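Local coordinates for protein amine Dehydrogenase (PDB 1JMX) that binds two c-type hemes and probably transfers electrons, as the heme-bearing alpha subunit of a quinohemoprotein amine dehydrogenase, at residues G298-L309 with T328-A338. Numbering follows the deposited sequence.
Sequences GESEITLVGSGL and TPTLVRLKARA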
loop_
_atom_site.group_PDB
_atom_site.type_symbol
_atom_site.label_atom_id
_atom_site.label_comp_id
_atom_site.label_asym_id
_atom_site.label_seq_id
_atom_site.Cartn_x
_atom_site.Cartn_y
_atom_site.Cartn_z
ATOM N N GLY A 298 28.466 -17.755 -35.894
ATOM C CA GLY A 298 27.289 -18.544 -35.572
ATOM C C GLY A 298 26.251 -18.624 -36.678
ATOM O O GLY A 298 26.307 -17.896 -37.667
ATOM N N GLU A 299 25.305 -19.537 -36.488
ATOM C CA GLU A 299 24.204 -19.778 -37.414
ATOM C C GLU A 299 22.922 -19.544 -36.607
ATOM O O GLU A 299 22.750 -20.120 -35.520
ATOM C CB GLU A 299 24.249 -21.238 -37.888
ATOM C CG GLU A 299 24.530 -21.428 -39.376
ATOM C CD GLU A 299 23.260 -21.428 -40.220
ATOM O OE1 GLU A 299 23.067 -20.488 -41.026
ATOM O OE2 GLU A 299 22.459 -22.384 -40.088
ATOM N N SER A 300 22.024 -18.709 -37.132
ATOM C CA SER A 300 20.785 -18.415 -36.422
ATOM C C SER A 300 19.614 -18.068 -37.322
ATOM O O SER A 300 19.779 -17.414 -38.354
ATOM C CB SER A 300 21.008 -17.270 -35.429
ATOM O OG SER A 300 19.794 -16.869 -34.818
ATOM N N GLU A 301 18.431 -18.524 -36.912
ATOM C CA GLU A 301 17.199 -18.253 -37.639
ATOM C C GLU A 301 16.706 -16.897 -37.148
ATOM O O GLU A 301 16.367 -16.739 -35.973
ATOM C CB GLU A 301 16.160 -19.336 -37.339
ATOM C CG GLU A 301 15.081 -19.540 -38.425
ATOM C CD GLU A 301 13.844 -18.660 -38.257
ATOM O OE1 GLU A 301 13.105 -18.838 -37.250
ATOM O OE2 GLU A 301 13.592 -17.811 -39.151
ATOM N N ILE A 302 16.765 -15.899 -38.021
ATOM C CA ILE A 302 16.315 -14.568 -37.674
ATOM C C ILE A 302 15.069 -14.229 -38.473
ATOM O O ILE A 302 14.966 -14.544 -39.656
ATOM C CB ILE A 302 17.393 -13.525 -37.964
ATOM C CG1 ILE A 302 18.598 -13.766 -37.065
ATOM C CG2 ILE A 302 16.858 -12.129 -37.747
ATOM C CD1 ILE A 302 19.686 -12.725 -37.220
ATOM N N THR A 303 14.110 -13.600 -37.810
ATOM C CA THR A 303 12.885 -13.198 -38.468
ATOM C C THR A 303 12.653 -11.700 -38.282
ATOM O O THR A 303 12.882 -11.152 -37.212
ATOM C CB THR A 303 11.675 -14.044 -38.005
ATOM O OG1 THR A 303 10.554 -13.190 -37.743
ATOM C CG2 THR A 303 12.009 -14.873 -36.779
ATOM N N LEU A 304 12.319 -11.031 -39.379
ATOM C CA LEU A 304 12.059 -9.599 -39.383
ATOM C C LEU A 304 10.558 -9.366 -39.341
ATOM O O LEU A 304 9.794 -10.027 -40.044
ATOM C CB LEU A 304 12.663 -8.942 -40.631
ATOM C CG LEU A 304 14.192 -8.865 -40.754
ATOM C CD1 LEU A 304 14.772 -8.151 -39.534
ATOM C CD2 LEU A 304 14.797 -10.255 -40.896
ATOM N N VAL A 305 10.137 -8.448 -38.479
ATOM C CA VAL A 305 8.722 -8.131 -38.323
ATOM C C VAL A 305 8.518 -6.710 -38.816
ATOM O O VAL A 305 9.386 -5.852 -38.620
ATOM C CB VAL A 305 8.289 -8.225 -36.833
ATOM C CG1 VAL A 305 6.772 -8.195 -36.715
ATOM C CG2 VAL A 305 8.853 -9.485 -36.197
ATOM N N GLY A 306 7.399 -6.467 -39.491
ATOM C CA GLY A 306 7.144 -5.129 -39.985
ATOM C C GLY A 306 5.936 -4.997 -40.875
ATOM O O GLY A 306 5.119 -5.911 -40.986
ATOM N N SER A 307 5.820 -3.831 -41.496
ATOM C CA SER A 307 4.718 -3.542 -42.394
ATOM C C SER A 307 5.250 -3.046 -43.737
ATOM O O SER A 307 6.108 -2.164 -43.788
ATOM C CB SER A 307 3.796 -2.493 -41.764
ATOM O OG SER A 307 2.708 -2.182 -42.619
ATOM N N GLY A 308 4.737 -3.628 -44.820
ATOM C CA GLY A 308 5.159 -3.239 -46.156
ATOM C C GLY A 308 6.599 -3.616 -46.455
ATOM O O GLY A 308 7.353 -2.818 -47.026
ATOM N N LEU A 309 6.984 -4.827 -46.062
ATOM C CA LEU A 309 8.344 -5.312 -46.288
ATOM C C LEU A 309 8.532 -5.808 -47.720
ATOM O O LEU A 309 7.887 -6.767 -48.154
ATOM C CB LEU A 309 8.697 -6.434 -45.299
ATOM C CG LEU A 309 8.678 -6.108 -43.799
ATOM C CD1 LEU A 309 9.106 -7.331 -43.004
ATOM C CD2 LEU A 309 9.589 -4.924 -43.501
ATOM N N THR A 328 6.938 -12.634 -46.482
ATOM C CA THR A 328 5.644 -11.999 -46.698
ATOM C C THR A 328 5.854 -10.535 -46.330
ATOM O O THR A 328 6.912 -10.162 -45.800
ATOM C CB THR A 328 4.503 -12.637 -45.847
ATOM O OG1 THR A 328 4.834 -12.605 -44.449
ATOM C CG2 THR A 328 4.262 -14.069 -46.276
ATOM N N PRO A 329 4.884 -9.671 -46.660
ATOM C CA PRO A 329 4.999 -8.241 -46.348
ATOM C C PRO A 329 5.126 -7.874 -44.868
ATOM O O PRO A 329 5.629 -6.800 -44.535
ATOM C CB PRO A 329 3.728 -7.654 -46.971
ATOM C CG PRO A 329 2.767 -8.834 -47.006
ATOM C CD PRO A 329 3.670 -9.943 -47.447
ATOM N N THR A 330 4.689 -8.757 -43.977
ATOM C CA THR A 330 4.757 -8.465 -42.549
ATOM C C THR A 330 5.719 -9.348 -41.763
ATOM O O THR A 330 5.935 -9.123 -40.571
ATOM C CB THR A 330 3.364 -8.574 -41.892
ATOM O OG1 THR A 330 2.875 -9.915 -42.022
ATOM C CG2 THR A 330 2.385 -7.610 -42.547
ATOM N N LEU A 331 6.293 -10.345 -42.424
ATOM C CA LEU A 331 7.202 -11.262 -41.754
ATOM C C LEU A 331 8.194 -11.883 -42.734
ATOM O O LEU A 331 7.805 -12.502 -43.728
ATOM C CB LEU A 331 6.393 -12.365 -41.058
ATOM C CG LEU A 331 6.933 -12.995 -39.766
ATOM C CD1 LEU A 331 5.948 -14.033 -39.244
ATOM C CD2 LEU A 331 8.279 -13.640 -40.014
ATOM N N VAL A 332 9.479 -11.711 -42.447
ATOM C CA VAL A 332 10.532 -12.274 -43.282
ATOM C C VAL A 332 11.403 -13.189 -42.425
ATOM O O VAL A 332 12.055 -12.732 -41.499
ATOM C CB VAL A 332 11.404 -11.157 -43.924
ATOM C CG1 VAL A 332 12.516 -11.765 -44.779
ATOM C CG2 VAL A 332 10.529 -10.236 -44.781
ATOM N N ARG A 333 11.334 -14.493 -42.680
ATOM C CA ARG A 333 12.138 -15.469 -41.940
ATOM C C ARG A 333 13.364 -15.875 -42.746
ATOM O O ARG A 333 13.265 -16.183 -43.938
ATOM C CB ARG A 333 11.322 -16.708 -41.613
ATOM C CG ARG A 333 10.285 -16.486 -40.551
ATOM C CD ARG A 333 9.448 -17.721 -40.392
ATOM N NE ARG A 333 10.300 -18.907 -40.332
ATOM C CZ ARG A 333 10.076 -20.029 -41.019
ATOM N NH1 ARG A 333 9.018 -20.126 -41.831
ATOM N NH2 ARG A 333 10.907 -21.063 -40.887
ATOM N N LEU A 334 14.518 -15.893 -42.093
ATOM C CA LEU A 334 15.745 -16.249 -42.777
ATOM C C LEU A 334 16.760 -16.936 -41.894
ATOM O O LEU A 334 16.657 -16.937 -40.666
ATOM C CB LEU A 334 16.364 -15.010 -43.438
ATOM C CG LEU A 334 16.519 -13.735 -42.600
ATOM C CD1 LEU A 334 17.840 -13.753 -41.825
ATOM C CD2 LEU A 334 16.476 -12.526 -43.521
ATOM N N LYS A 335 17.701 -17.600 -42.543
ATOM C CA LYS A 335 18.768 -18.276 -41.835
ATOM C C LYS A 335 19.943 -17.348 -42.054
ATOM O O LYS A 335 20.149 -16.859 -43.168
ATOM C CB LYS A 335 19.058 -19.636 -42.462
ATOM C CG LYS A 335 19.822 -20.552 -41.545
ATOM C CD LYS A 335 18.905 -21.118 -40.474
ATOM C CE LYS A 335 17.884 -22.089 -41.081
ATOM N NZ LYS A 335 17.003 -22.719 -40.042
ATOM N N ALA A 336 20.671 -17.042 -40.991
ATOM C CA ALA A 336 21.809 -16.154 -41.127
ATOM C C ALA A 336 23.026 -16.794 -40.515
ATOM O O ALA A 336 22.921 -17.725 -39.712
ATOM C CB ALA A 336 21.528 -14.820 -40.467
ATOM N N ARG A 337 24.185 -16.281 -40.895
ATOM C CA ARG A 337 25.444 -16.798 -40.389
ATOM C C ARG A 337 26.402 -15.638 -40.292
ATOM O O ARG A 337 26.550 -14.887 -41.238
ATOM C CB ARG A 337 26.019 -17.847 -41.348
ATOM C CG ARG A 337 27.223 -18.602 -40.806
ATOM C CD ARG A 337 27.815 -19.532 -41.863
ATOM N NE ARG A 337 26.784 -20.335 -42.527
ATOM C CZ ARG A 337 26.616 -20.395 -43.849
ATOM N NH1 ARG A 337 27.412 -19.706 -44.663
ATOM N NH2 ARG A 337 25.639 -21.134 -44.363
ATOM N N ALA A 338 27.011 -15.472 -39.124
ATOM C CA ALA A 338 27.985 -14.408 -38.914
ATOM C C ALA A 338 29.359 -15.063 -38.981
ATOM O O ALA A 338 29.541 -16.192 -38.515
ATOM C CB ALA A 338 27.775 -13.747 -37.555
#
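S300, I302 and L304 pair with A336, L334 and V332 through two backbone hydrogen bonds each, the shortest from L304 N to V332 O at 2.7 Å. The ladder runs on at both ends: A338 N gives to G298 O, and G306 N reaches T330 O at 3.2 Å from above the carbonyl plane. Past S307 the chain turns, and L309 N finds an in-plane lone pair of P329 O (2.8 Å).

On the face carrying I302, L304, V332 and L334 the contact is apolar. L334 takes the crowded position, CG between backbone N and carbonyl carbon (chi1 49°), which lays CD1 against I302 CB and CD2 against L304 CD2, both at 3.9 Å. L309 CD1 meets V332 CG2 at 3.7 Å, extending this patch beyond the paired strands.

These are two antiparallel neighbours in the mixed sheet of domain III, an E-set, immunoglobulin-like unit; strand 285-295 flanks 299-307, and strand 319-327 flanks 331-338.

The other face is charged at one end. E301, bent at chi2, brings OE2 to the guanidinium edge of R333, a long salt bridge (3.7 Å to NE) with the two planes 81° apart; the stronger salt bridge of R333 runs from NH1 to E326. E299 folds across the K335 chain, OE1 3.3 Å from CG, while R337 is salt-bridged to E320. Farther along, T303 OG1 is buried against L331 CD2 (3.2 Å) without a polar partner.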